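Long-range contacts in sugar kinase, pfkB family (Thermotoga maritima, PDB 2AJR), which is a PfkB-family kinase that probably transfers a phosphate group from ATP to a sugar phosphate, perhaps fructose 1-phosphate: residues Ile27-Phe32 and Ile108-Glu113; Val57-Ser62 and Arg87-Leu92; Ser68-Phe73 and Lys91-Asn96; Lys114-Thr119 and Glu262-His267; Ser234-Val239 and Val248-Gly253. All blocks are in the same frame, centred on the assembly; numbering follows the deposited sequence.

Contact 1: residues Ile27-Phe32 and Ile108-Glu113; sequences IFIEDF and IEIIDE
Asp112 OD2 is gripped by three donors: the backbone N of Phe32 at 3.0 Å, a water, and the side-chain amide of Asn115. OD1 of the same carboxylate accepts from Asp31 N at 3.1 Å. Both backbone donors stand above the carboxylate plane, Phe32 N by 60°. With CG anti to the backbone N (chi1 180°), the short acid reaches across to two consecutive amides where the other chain turns. The water also donates to Phe32 O and so bridges that carbonyl to OD2.

Before this turn the segments are parallel neighbours, strands 22-28 and 105-112, at the middle of the small four-stranded sheet that serves PfkB kinases as a lid. Ile27 uses both backbone polar atoms here: its N donates to Glu109 O at 2.9 Å and its O accepts from Ile111 N at the same length. The next bond, Ile29 N to Ile111 O, is longer at 3.2 Å.

Branched residues suit the strands. Ile110 holds its CG2 methyl over one face of the Phe32 ring, 3.7 Å from the centroid, in a CH-pi contact, while its CD1 lies near CZ. The face carrying Ile27 and Ile110 also packs on Ile108 and Ile121 of the second subunit. On the other face Phe28 lies alongside Ile111, with CE1 3.5 Å from Ile111 CD1, and its ring receives Lys308 in a cation-pi contact.

Contact 2: residues Val57-Ser62 and Arg87-Leu92; sequences VSIALS and RKISKL
Ile59 and Ile89 both set CG1 anti to the carbonyl carbon (chi1 -67° in Ile59) and run on extended to CD1. These torsions carry the two CD1 methyls to each other, the side chains meeting at about a right angle with Ile59 CD1 3.7 Å from Ile89 CD1. Met312 also packs on Ile59.

Ser62, one turn further along, is folded differently. Its OG sits between the backbone N and the carbonyl carbon (chi1 82°) and is turned back to Ile59 O, to which it donates at 2.6 Å in the carbonyl plane, on a lone pair. Its CB, which the helix directs toward the other segment, lies 3.8 Å from Ser90 CB. Ser90 in turn commits its OG to its own chain, accepting from Leu92 N at 3.0 Å in an ST turn just after helix 76-89. Leu92 brings CD1 to 3.9 Å from Ser62 O.

The contact thus sets helix 53-63 against the end of helix 76-89 and the bend leading into strand 93-100, as part of the alpha/beta domain. Small serines let the bend come close to the helix. An alanine at Ser62 removes the hydroxyl, which is likely to leave Ile59 O without its side-chain partner and this edge of the helix packed less closely on Ser90. Since each serine hydroxyl bonds within its own segment, what joins the two is van der Waals packing, of the isoleucine ends and of Ser62 against Ser90 and Leu92.

Contact 3: residues Ser68-Phe73 and Lys91-Asn96; sequences SVATGF and KLITTN
Thr71 and Asn96 meet through a hydroxyl and a main-chain carbonyl. The threonine OG1 is swung anti to its backbone N (chi1 -164°) and donates to Asn96 O at 2.6 Å, tilted 31° from the carbonyl plane. The cost is that CG2 occupies the crowded position between N and the carbonyl carbon. A valine at Thr71 has no hydroxyl to give, and Asn96 O would probably be left without this mate, the end of the strand pairing being less firmly tied.

On the same face Val69 adopts chi1 177°, which places CG1 beside Asn96 CB, 3.9 Å away, and leaves CG2 beside Thr94 CB. Helix 130-144 covers this face through Phe136, against Thr71, and Arg139 and Thr143, against Asn96. On the opposite face Ala70 CB touches Ile93 CG2 at 4.2 Å, and Ser68 directs its OG to Ser58. Helix 76-89 packs here, against Ile93 and Thr95.

These are the two parallel strands of a beta-alpha-beta crossover, 68-75, 76-89 and 93-100, the last being the outermost strand of the large sheet within the chain. Thr94 uses both its backbone N and O toward strand 68-75, its N to Ser68 O at 2.9 Å and its O to Ala70 N at 2.7 Å. Asn96 N adds a bond to Ala70 O at 2.8 Å. The chemistry implies that backbone bonds hold the strands, and that the threonine hydroxyl carries the pairing one bond further, just before the corner at Gly72.

Contact 4: residues Lys114-Thr119 and Glu262-His267; sequences KNKTIT and EIDTSH
The loop that carries His267, one of the residues of the magnesium site, and leads to helix 271-286 rests here against the hairpin of strands 105-112 and 117-122. Lys116 and Thr117 both face Asp112 across that hairpin, forming a G1 beta bulge, and Lys116 has the positive phi (45°) of such a position. The bulge faces the loop with the lysine.

Lys116 bends at chi2 (-67°) and crosses Asp264 at about a right angle. Its NZ forms a salt bridge with Asp264 OD2 at 2.8 Å, meeting the oxygen on its syn side but 32° out of the carboxylate plane. The same NZ also donates to Glu113 O. Behind the ammonium group, Lys116 CD lies 3.2 Å from Asp264 OD1, so the aliphatic chain lines the acid too.

Asp264 OD1 works within the loop. It accepts from Ser266 N at 3.1 Å, an Asx turn, and from Ser266 OG at 2.6 Å, two bonds that hold the carboxylate ready for the lysine. Ser266 is small enough for its CB to sit 3.8 Å from Lys116 CA. Next to it Ile118 lays its CG1 3.5 Å from Ser266 CA, an apolar side chain against the loop backbone.

Asp264 OD2 also stands over one face of the His267 ring, whose NE2 bonds to Glu113 and ND1 to the carbonyl of Thr305. With both ring nitrogens so engaged, His267 probably meets the magnesium ion through its backbone; the Asx turn, together with the bond from His267 N to Asp264 O, probably helps to position this part of the chain.

Contact 5: residues Ser234-Val239 and Val248-Gly253; sequences SQVSVV and VATREG
Ser237 and Ala249 form the tight part of this contact, an antiparallel hydrogen-bonded pair in the hairpin of strands 236-241 and 245-249. Ser237 N donates to Ala249 O at 3.1 Å, and Ala249 N returns a bond to Ser237 O at 3.0 Å, both in the carbonyl plane. The side chains are close too: Ser237 OG lies 3.3 Å from Ala249 CB. That hydroxyl takes the position between N and the carbonyl carbon (chi1 61°) and spends its bond on Ala227 O of helix 220-233, which packs over this face. Small residues suit a face pressed so closely by a helix.

On the other face the valines cross obliquely. Val236 sends CG2, the branch anti to its N, to 3.7 Å from Val248 CG1, with Thr250 CG2 beyond at 4.0 Å from the same Val236 CG2. Phe290 and Ala294 of helix 290-304 cover this layer.

Toward the surface the pairing gives way to looser packing. Arg251, exposed and extended from CG to NE, reaches back along Gln235 and sets one face of its guanidinium over that residue's CA. Its NH2 comes only to 3.6 Å from Ser234 C, and NE makes a weak hydrogen bond to Ala231 O. Gln235 OE1 has its own partner in Asn199.

The chemistry thus divides: directed backbone bonds and buried methyls fix the strand pair, whereas the arginine drapes over the hairpin's open end, its charge near the surface and its contacts with Ser234 and Gln235 mainly van der Waals.

How the contacts relate
The contacts fall into two close pairs and one distant member. Contacts 1 and 4 have centres 10 Å apart and are joined directly, Asp31 OD2 forming a salt bridge with Lys114 NZ at 2.7 Å; both reach the small sheet and touch the second subunit. Contacts 2 and 3 lie 8 Å apart, centre to centre, share Lys91 and Leu92, and are linked by a probable hydrogen bond between Ser58 OG and Ser68 OG. Contact 5 lies about 36 Å from contact 1, centre to centre, but in the same large sheet as contact 3. His267 of contact 4 belongs to the magnesium site, and the Ile111 side chain lies about 7 Å from the ion.

Contact 1: residues Ile27-Phe32 and Ile108-Glu113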
# COMPACT_ATOMS: atom_id res chain seq x y z
N ILE A 27 -2.58 3.05 -8.62
CA ILE A 27 -3.57 2.03 -8.91
C ILE A 27 -4.67 2.75 -9.67
O ILE A 27 -5.12 3.80 -9.23
CB ILE A 27 -4.14 1.44 -7.61
CG1 ILE A 27 -3.01 1.08 -6.64
CG2 ILE A 27 -5.01 0.21 -7.90
CD1 ILE A 27 -3.46 0.95 -5.21
N PHE A 28 -5.09 2.19 -10.79
CA PHE A 28 -6.05 2.82 -11.68
C PHE A 28 -7.33 2.01 -11.67
O PHE A 28 -7.36 0.90 -12.14
CB PHE A 28 -5.46 2.95 -13.09
CG PHE A 28 -4.18 3.75 -13.11
CD1 PHE A 28 -4.22 5.14 -13.06
CD2 PHE A 28 -2.95 3.11 -13.09
CE1 PHE A 28 -3.03 5.89 -13.03
CE2 PHE A 28 -1.75 3.86 -13.05
CZ PHE A 28 -1.79 5.25 -13.02
N ILE A 29 -8.36 2.57 -11.05
CA ILE A 29 -9.64 1.93 -10.88
C ILE A 29 -10.73 2.89 -11.33
O ILE A 29 -10.91 3.97 -10.77
CB ILE A 29 -9.90 1.60 -9.39
CG1 ILE A 29 -8.86 0.63 -8.85
CG2 ILE A 29 -11.27 1.00 -9.21
CD1 ILE A 29 -8.75 0.67 -7.32
N GLU A 30 -11.47 2.51 -12.34
CA GLU A 30 -12.62 3.31 -12.77
C GLU A 30 -13.82 3.06 -11.83
O GLU A 30 -14.11 1.92 -11.47
CB GLU A 30 -12.95 2.99 -14.24
CG GLU A 30 -11.75 3.25 -15.19
CD GLU A 30 -12.14 3.69 -16.61
OE1 GLU A 30 -13.17 3.19 -17.14
OE2 GLU A 30 -11.42 4.54 -17.19
N ASP A 31 -14.50 4.15 -11.46
CA ASP A 31 -15.61 4.14 -10.49
C ASP A 31 -15.17 3.58 -9.17
O ASP A 31 -15.80 2.69 -8.61
CB ASP A 31 -16.84 3.39 -11.02
CG ASP A 31 -17.59 4.18 -12.09
OD1 ASP A 31 -17.80 5.41 -11.91
OD2 ASP A 31 -17.96 3.57 -13.11
N PHE A 32 -14.08 4.12 -8.67
CA PHE A 32 -13.59 3.77 -7.36
C PHE A 32 -14.53 4.35 -6.30
O PHE A 32 -14.77 5.57 -6.25
CB PHE A 32 -12.18 4.31 -7.16
CG PHE A 32 -11.62 4.05 -5.80
CD1 PHE A 32 -11.57 2.75 -5.28
CD2 PHE A 32 -11.12 5.09 -5.03
CE1 PHE A 32 -11.04 2.51 -4.02
CE2 PHE A 32 -10.57 4.86 -3.78
CZ PHE A 32 -10.54 3.57 -3.26
N ILE A 108 0.35 5.72 -1.60
CA ILE A 108 -0.65 5.09 -2.45
C ILE A 108 -1.52 6.14 -3.12
O ILE A 108 -2.03 7.04 -2.47
CB ILE A 108 -1.52 4.11 -1.62
CG1 ILE A 108 -0.66 2.93 -1.16
CG2 ILE A 108 -2.70 3.63 -2.44
CD1 ILE A 108 -1.30 2.04 -0.14
N GLU A 109 -1.64 6.06 -4.45
CA GLU A 109 -2.48 6.96 -5.22
C GLU A 109 -3.44 6.13 -6.06
O GLU A 109 -3.01 5.33 -6.88
CB GLU A 109 -1.63 7.88 -6.10
CG GLU A 109 -0.57 8.73 -5.35
CD GLU A 109 0.80 8.06 -5.29
OE1 GLU A 109 1.06 7.15 -6.10
OE2 GLU A 109 1.63 8.43 -4.43
N ILE A 110 -4.73 6.27 -5.79
CA ILE A 110 -5.78 5.61 -6.55
C ILE A 110 -6.38 6.64 -7.50
O ILE A 110 -6.86 7.69 -7.09
CB ILE A 110 -6.85 5.02 -5.61
CG1 ILE A 110 -6.19 4.04 -4.62
CG2 ILE A 110 -7.95 4.33 -6.42
CD1 ILE A 110 -6.99 3.76 -3.38
N ILE A 111 -6.32 6.35 -8.80
CA ILE A 111 -6.69 7.33 -9.82
C ILE A 111 -7.87 6.78 -10.58
O ILE A 111 -7.79 5.68 -11.12
CB ILE A 111 -5.51 7.60 -10.74
CG1 ILE A 111 -4.39 8.28 -9.92
CG2 ILE A 111 -5.92 8.47 -11.90
CD1 ILE A 111 -3.07 8.46 -10.64
N ASP A 112 -8.98 7.53 -10.55
CA ASP A 112 -10.23 7.14 -11.23
C ASP A 112 -10.43 8.10 -12.41
O ASP A 112 -10.92 9.22 -12.24
CB ASP A 112 -11.41 7.20 -10.24
CG ASP A 112 -12.76 6.82 -10.87
OD1 ASP A 112 -12.85 6.65 -12.11
OD2 ASP A 112 -13.74 6.68 -10.10
N GLU A 113 -10.03 7.65 -13.59
CA GLU A 113 -9.97 8.53 -14.76
C GLU A 113 -11.36 8.92 -15.27
O GLU A 113 -11.52 9.99 -15.85
CB GLU A 113 -9.18 7.86 -15.89
CG GLU A 113 -8.15 8.79 -16.53
CD GLU A 113 -7.68 8.32 -17.90
OE1 GLU A 113 -7.89 7.12 -18.24
OE2 GLU A 113 -7.11 9.16 -18.62
O HOH W 1 -13.82 7.91 -7.62

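Contact 2: residues Val57-Ser62 and Arg87-Leu92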
# COMPACT_ATOMS: atom_id res chain seq x y z
N VAL A 57 12.37 14.97 -9.76
CA VAL A 57 13.13 15.98 -10.51
C VAL A 57 14.35 15.35 -11.16
O VAL A 57 14.63 15.63 -12.32
CB VAL A 57 13.56 17.18 -9.63
CG1 VAL A 57 14.57 18.06 -10.35
CG2 VAL A 57 12.34 17.99 -9.21
N SER A 58 15.04 14.46 -10.45
CA SER A 58 16.12 13.69 -11.06
C SER A 58 15.64 12.84 -12.23
O SER A 58 16.28 12.80 -13.28
CB SER A 58 16.79 12.78 -10.02
OG SER A 58 17.61 13.53 -9.13
N ILE A 59 14.52 12.16 -12.06
CA ILE A 59 13.96 11.36 -13.16
C ILE A 59 13.64 12.29 -14.34
O ILE A 59 14.09 12.05 -15.45
CB ILE A 59 12.73 10.52 -12.70
CG1 ILE A 59 13.18 9.45 -11.69
CG2 ILE A 59 12.02 9.86 -13.90
CD1 ILE A 59 12.07 8.89 -10.79
N ALA A 60 12.89 13.36 -14.07
CA ALA A 60 12.60 14.41 -15.07
C ALA A 60 13.86 14.93 -15.80
O ALA A 60 13.90 14.96 -17.03
CB ALA A 60 11.88 15.57 -14.41
N LEU A 61 14.87 15.34 -15.06
CA LEU A 61 16.10 15.83 -15.68
C LEU A 61 16.76 14.75 -16.57
O LEU A 61 17.29 15.08 -17.66
CB LEU A 61 17.08 16.36 -14.63
CG LEU A 61 16.65 17.66 -13.96
CD1 LEU A 61 17.61 18.00 -12.82
CD2 LEU A 61 16.57 18.81 -14.96
N SER A 62 16.72 13.49 -16.14
CA SER A 62 17.30 12.40 -16.92
C SER A 62 16.64 12.26 -18.29
O SER A 62 17.34 12.08 -19.27
CB SER A 62 17.23 11.06 -16.16
OG SER A 62 15.96 10.46 -16.29
N ARG A 87 18.13 3.42 -10.04
CA ARG A 87 19.34 3.25 -10.82
C ARG A 87 19.03 2.67 -12.18
O ARG A 87 19.75 2.95 -13.14
CB ARG A 87 20.31 2.35 -10.08
CG ARG A 87 21.02 3.04 -8.92
CD ARG A 87 22.48 2.62 -8.85
NE ARG A 87 23.12 3.04 -7.61
CZ ARG A 87 23.00 2.42 -6.44
NH1 ARG A 87 22.24 1.33 -6.32
NH2 ARG A 87 23.63 2.89 -5.37
N LYS A 88 17.98 1.86 -12.27
CA LYS A 88 17.57 1.29 -13.55
C LYS A 88 16.97 2.33 -14.49
O LYS A 88 16.93 2.10 -15.70
CB LYS A 88 16.52 0.19 -13.36
CG LYS A 88 17.03 -1.11 -12.72
CD LYS A 88 15.83 -1.93 -12.25
CE LYS A 88 16.24 -3.17 -11.53
NZ LYS A 88 15.05 -4.04 -11.34
N ILE A 89 16.46 3.44 -13.95
CA ILE A 89 15.82 4.45 -14.80
C ILE A 89 16.82 5.13 -15.73
O ILE A 89 16.49 5.37 -16.89
CB ILE A 89 15.05 5.50 -14.00
CG1 ILE A 89 13.90 4.84 -13.25
CG2 ILE A 89 14.51 6.60 -14.92
CD1 ILE A 89 13.00 5.79 -12.54
N SER A 90 18.02 5.43 -15.24
CA SER A 90 19.04 6.11 -16.07
C SER A 90 20.45 6.10 -15.49
O SER A 90 20.65 6.34 -14.30
CB SER A 90 18.63 7.57 -16.30
OG SER A 90 19.51 8.21 -17.21
N LYS A 91 21.44 5.88 -16.35
CA LYS A 91 22.85 6.06 -15.99
C LYS A 91 23.14 7.52 -15.55
O LYS A 91 24.14 7.81 -14.89
CB LYS A 91 23.76 5.68 -17.17
N LEU A 92 22.25 8.44 -15.91
CA LEU A 92 22.45 9.85 -15.62
C LEU A 92 22.22 10.23 -14.15
O LEU A 92 22.68 11.30 -13.72
CB LEU A 92 21.56 10.69 -16.54
CG LEU A 92 21.86 10.55 -18.03
CD1 LEU A 92 21.20 11.68 -18.79
CD2 LEU A 92 23.36 10.56 -18.29

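Contact 3: residues Ser68-Phe73 and Lys91-Asn96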
# COMPACT_ATOMS: atom_id res chain seq x y z
N SER A 68 22.10 14.08 -12.69
CA SER A 68 21.97 14.61 -11.35
C SER A 68 22.53 13.64 -10.33
O SER A 68 22.62 12.46 -10.61
CB SER A 68 20.49 14.94 -11.02
OG SER A 68 19.60 13.86 -11.32
N VAL A 69 22.91 14.17 -9.17
CA VAL A 69 23.08 13.34 -7.96
C VAL A 69 21.84 13.48 -7.09
O VAL A 69 21.41 14.60 -6.79
CB VAL A 69 24.29 13.77 -7.13
CG1 VAL A 69 24.37 12.93 -5.84
CG2 VAL A 69 25.56 13.62 -7.96
N ALA A 70 21.26 12.35 -6.70
CA ALA A 70 20.09 12.34 -5.84
C ALA A 70 20.51 11.98 -4.42
O ALA A 70 21.11 10.93 -4.21
CB ALA A 70 19.06 11.34 -6.35
N THR A 71 20.18 12.84 -3.46
CA THR A 71 20.45 12.54 -2.06
C THR A 71 19.21 12.66 -1.15
O THR A 71 18.15 13.13 -1.58
CB THR A 71 21.60 13.41 -1.52
OG1 THR A 71 22.07 12.84 -0.29
CG2 THR A 71 21.13 14.83 -1.30
N GLY A 72 19.36 12.23 0.11
CA GLY A 72 18.26 12.08 1.04
C GLY A 72 18.45 10.92 2.02
O GLY A 72 19.57 10.48 2.27
N PHE A 73 17.35 10.43 2.58
CA PHE A 73 17.41 9.26 3.46
C PHE A 73 16.61 8.13 2.84
O PHE A 73 15.54 8.36 2.33
CB PHE A 73 16.83 9.59 4.83
CG PHE A 73 17.51 10.72 5.53
CD1 PHE A 73 18.78 10.56 6.06
CD2 PHE A 73 16.87 11.94 5.69
CE1 PHE A 73 19.42 11.61 6.71
CE2 PHE A 73 17.51 12.99 6.34
CZ PHE A 73 18.79 12.82 6.84
N LYS A 91 21.44 5.88 -16.35
CA LYS A 91 22.85 6.06 -15.99
C LYS A 91 23.14 7.52 -15.55
O LYS A 91 24.14 7.81 -14.89
CB LYS A 91 23.76 5.68 -17.17
N LEU A 92 22.25 8.44 -15.91
CA LEU A 92 22.45 9.85 -15.62
C LEU A 92 22.22 10.23 -14.15
O LEU A 92 22.68 11.30 -13.72
CB LEU A 92 21.56 10.69 -16.54
CG LEU A 92 21.86 10.55 -18.03
CD1 LEU A 92 21.20 11.68 -18.79
CD2 LEU A 92 23.36 10.56 -18.29
N ILE A 93 21.54 9.38 -13.38
CA ILE A 93 21.28 9.64 -11.97
C ILE A 93 22.29 8.87 -11.15
O ILE A 93 22.41 7.67 -11.32
CB ILE A 93 19.88 9.18 -11.56
CG1 ILE A 93 18.83 9.78 -12.48
CG2 ILE A 93 19.57 9.61 -10.11
CD1 ILE A 93 17.46 9.24 -12.24
N THR A 94 23.03 9.57 -10.29
CA THR A 94 23.86 8.96 -9.26
C THR A 94 23.16 9.12 -7.93
O THR A 94 22.65 10.20 -7.62
CB THR A 94 25.26 9.63 -9.15
OG1 THR A 94 25.87 9.69 -10.43
CG2 THR A 94 26.19 8.85 -8.18
N THR A 95 23.11 8.06 -7.13
CA THR A 95 22.49 8.12 -5.83
C THR A 95 23.56 8.34 -4.77
O THR A 95 24.69 7.87 -4.92
CB THR A 95 21.70 6.84 -5.54
OG1 THR A 95 22.61 5.75 -5.39
CG2 THR A 95 20.69 6.57 -6.68
N ASN A 96 23.20 9.06 -3.72
CA ASN A 96 24.10 9.28 -2.59
C ASN A 96 23.28 9.48 -1.31
O ASN A 96 23.25 10.56 -0.72
CB ASN A 96 25.00 10.48 -2.88
CG ASN A 96 26.05 10.70 -1.81
OD1 ASN A 96 26.53 9.75 -1.19
ND2 ASN A 96 26.39 11.95 -1.58

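Contact 4: residues Lys114-Thr119 and Glu262-His267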
# COMPACT_ATOMS: atom_id res chain seq x y z
N LYS A 114 -12.34 8.04 -15.06
CA LYS A 114 -13.72 8.30 -15.45
C LYS A 114 -14.33 9.46 -14.63
O LYS A 114 -14.91 10.39 -15.21
CB LYS A 114 -14.56 7.04 -15.29
CG LYS A 114 -16.04 7.25 -15.59
CD LYS A 114 -16.83 5.95 -15.47
CE LYS A 114 -18.31 6.23 -15.28
NZ LYS A 114 -19.09 4.98 -15.06
N ASN A 115 -14.21 9.39 -13.31
CA ASN A 115 -14.82 10.39 -12.42
C ASN A 115 -13.86 11.51 -12.06
O ASN A 115 -14.17 12.35 -11.21
CB ASN A 115 -15.34 9.72 -11.15
CG ASN A 115 -16.50 8.80 -11.40
OD1 ASN A 115 -17.66 9.22 -11.41
ND2 ASN A 115 -16.21 7.51 -11.57
N LYS A 116 -12.69 11.52 -12.70
CA LYS A 116 -11.60 12.46 -12.40
C LYS A 116 -11.36 12.59 -10.90
O LYS A 116 -11.63 13.63 -10.31
CB LYS A 116 -11.85 13.85 -13.02
CG LYS A 116 -12.31 13.84 -14.48
CD LYS A 116 -11.23 13.32 -15.42
CE LYS A 116 -11.71 13.23 -16.87
NZ LYS A 116 -10.76 12.37 -17.67
N THR A 117 -10.87 11.52 -10.27
CA THR A 117 -10.54 11.56 -8.84
C THR A 117 -9.18 10.92 -8.53
O THR A 117 -8.80 9.94 -9.16
CB THR A 117 -11.66 10.90 -7.96
OG1 THR A 117 -11.64 9.48 -8.12
CG2 THR A 117 -13.05 11.45 -8.32
N ILE A 118 -8.45 11.53 -7.60
CA ILE A 118 -7.25 10.97 -6.99
C ILE A 118 -7.58 10.87 -5.49
O ILE A 118 -7.91 11.88 -4.82
CB ILE A 118 -5.96 11.88 -7.14
CG1 ILE A 118 -5.88 12.53 -8.52
CG2 ILE A 118 -4.66 11.08 -6.96
CD1 ILE A 118 -4.57 13.41 -8.74
N THR A 119 -7.53 9.66 -4.97
CA THR A 119 -7.57 9.42 -3.54
C THR A 119 -6.12 9.05 -3.21
O THR A 119 -5.59 8.09 -3.77
CB THR A 119 -8.51 8.28 -3.23
OG1 THR A 119 -9.74 8.54 -3.89
CG2 THR A 119 -8.74 8.14 -1.74
N GLU A 262 -8.97 23.53 -19.47
CA GLU A 262 -9.03 22.83 -18.19
C GLU A 262 -8.10 21.60 -18.28
O GLU A 262 -8.02 20.94 -19.32
CB GLU A 262 -10.48 22.48 -17.79
CG GLU A 262 -10.64 21.58 -16.51
CD GLU A 262 -10.27 22.28 -15.16
OE1 GLU A 262 -11.06 23.13 -14.69
OE2 GLU A 262 -9.23 21.96 -14.54
N ILE A 263 -7.35 21.37 -17.22
CA ILE A 263 -6.48 20.22 -17.14
C ILE A 263 -7.21 19.12 -16.37
O ILE A 263 -8.21 19.37 -15.69
CB ILE A 263 -5.10 20.55 -16.48
CG1 ILE A 263 -5.19 20.71 -14.95
CG2 ILE A 263 -4.49 21.81 -17.09
CD1 ILE A 263 -6.14 21.74 -14.49
N ASP A 264 -6.71 17.90 -16.50
CA ASP A 264 -7.32 16.75 -15.86
C ASP A 264 -6.74 16.62 -14.45
O ASP A 264 -5.60 16.21 -14.27
CB ASP A 264 -7.04 15.50 -16.71
CG ASP A 264 -7.88 14.31 -16.33
OD1 ASP A 264 -8.12 14.13 -15.11
OD2 ASP A 264 -8.27 13.55 -17.25
N THR A 265 -7.54 16.97 -13.45
CA THR A 265 -7.03 17.01 -12.09
C THR A 265 -6.64 15.62 -11.56
O THR A 265 -5.90 15.51 -10.58
CB THR A 265 -8.03 17.68 -11.14
OG1 THR A 265 -9.28 16.98 -11.18
CG2 THR A 265 -8.23 19.14 -11.54
N SER A 266 -7.11 14.57 -12.22
CA SER A 266 -6.69 13.21 -11.87
C SER A 266 -5.32 12.83 -12.45
O SER A 266 -4.70 11.85 -12.01
CB SER A 266 -7.77 12.19 -12.29
OG SER A 266 -7.81 12.01 -13.70
N HIS A 267 -4.84 13.59 -13.43
CA HIS A 267 -3.56 13.30 -14.07
C HIS A 267 -2.41 14.10 -13.46
O HIS A 267 -1.33 14.17 -14.04
CB HIS A 267 -3.63 13.63 -15.58
CG HIS A 267 -4.54 12.74 -16.36
ND1 HIS A 267 -4.63 12.81 -17.74
CD2 HIS A 267 -5.39 11.75 -15.98
CE1 HIS A 267 -5.51 11.92 -18.17
NE2 HIS A 267 -5.98 11.26 -17.12

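Contact 5: residues Ser234-Val239 and Val248-Gly253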
# COMPACT_ATOMS: atom_id res chain seq x y z
N SER A 234 14.25 36.40 -2.96
CA SER A 234 14.60 35.45 -4.02
C SER A 234 14.45 36.15 -5.36
O SER A 234 13.65 37.06 -5.50
CB SER A 234 13.67 34.25 -4.00
OG SER A 234 13.81 33.51 -2.80
N GLN A 235 15.20 35.69 -6.35
CA GLN A 235 15.16 36.31 -7.68
C GLN A 235 13.88 35.98 -8.43
O GLN A 235 13.42 36.78 -9.25
CB GLN A 235 16.35 35.88 -8.52
CG GLN A 235 17.70 36.22 -7.91
CD GLN A 235 18.84 35.75 -8.76
OE1 GLN A 235 19.17 34.57 -8.78
NE2 GLN A 235 19.44 36.67 -9.50
N VAL A 236 13.30 34.81 -8.18
CA VAL A 236 12.02 34.49 -8.82
C VAL A 236 11.17 33.61 -7.91
O VAL A 236 11.67 32.69 -7.26
CB VAL A 236 12.22 33.85 -10.21
CG1 VAL A 236 12.87 32.49 -10.10
CG2 VAL A 236 10.90 33.79 -10.99
N SER A 237 9.88 33.94 -7.85
CA SER A 237 8.91 33.16 -7.13
C SER A 237 7.85 32.69 -8.11
O SER A 237 7.45 33.45 -8.99
CB SER A 237 8.29 33.98 -6.01
OG SER A 237 7.61 35.12 -6.49
N VAL A 238 7.42 31.44 -7.98
CA VAL A 238 6.35 30.89 -8.81
C VAL A 238 5.29 30.37 -7.86
O VAL A 238 5.53 29.44 -7.10
CB VAL A 238 6.83 29.74 -9.69
CG1 VAL A 238 5.66 29.26 -10.58
CG2 VAL A 238 8.02 30.15 -10.53
N VAL A 239 4.12 31.00 -7.90
CA VAL A 239 3.04 30.74 -6.95
C VAL A 239 1.79 30.27 -7.66
O VAL A 239 1.33 30.91 -8.60
CB VAL A 239 2.73 31.99 -6.11
CG1 VAL A 239 1.56 31.74 -5.21
CG2 VAL A 239 3.97 32.41 -5.31
N VAL A 248 4.24 34.54 -11.54
CA VAL A 248 5.67 34.60 -11.55
C VAL A 248 6.05 36.03 -11.20
O VAL A 248 5.66 36.96 -11.90
CB VAL A 248 6.22 34.24 -12.92
CG1 VAL A 248 7.74 34.29 -12.92
CG2 VAL A 248 5.73 32.85 -13.31
N ALA A 249 6.76 36.20 -10.09
CA ALA A 249 7.21 37.52 -9.64
C ALA A 249 8.74 37.59 -9.68
O ALA A 249 9.42 36.68 -9.18
CB ALA A 249 6.72 37.79 -8.22
N THR A 250 9.25 38.65 -10.31
CA THR A 250 10.68 38.98 -10.26
C THR A 250 10.82 40.41 -9.78
O THR A 250 9.84 41.08 -9.44
CB THR A 250 11.39 38.84 -11.64
OG1 THR A 250 11.15 39.99 -12.46
CG2 THR A 250 10.95 37.58 -12.37
N ARG A 251 12.06 40.88 -9.77
CA ARG A 251 12.38 42.22 -9.31
C ARG A 251 11.98 43.22 -10.39
O ARG A 251 11.73 44.38 -10.08
CB ARG A 251 13.87 42.30 -8.90
CG ARG A 251 14.18 41.20 -7.84
CD ARG A 251 15.59 41.15 -7.27
NE ARG A 251 15.67 40.17 -6.17
CZ ARG A 251 16.79 39.74 -5.59
NH1 ARG A 251 17.98 40.18 -6.00
NH2 ARG A 251 16.73 38.86 -4.60
N GLU A 252 11.88 42.76 -11.64
CA GLU A 252 11.37 43.59 -12.75
C GLU A 252 9.83 43.63 -12.83
O GLU A 252 9.29 44.54 -13.44
CB GLU A 252 12.01 43.22 -14.12
CG GLU A 252 12.54 41.78 -14.28
N GLY A 253 9.12 42.70 -12.19
CA GLY A 253 7.64 42.74 -12.18
C GLY A 253 6.92 41.42 -11.92
O GLY A 253 7.53 40.45 -11.47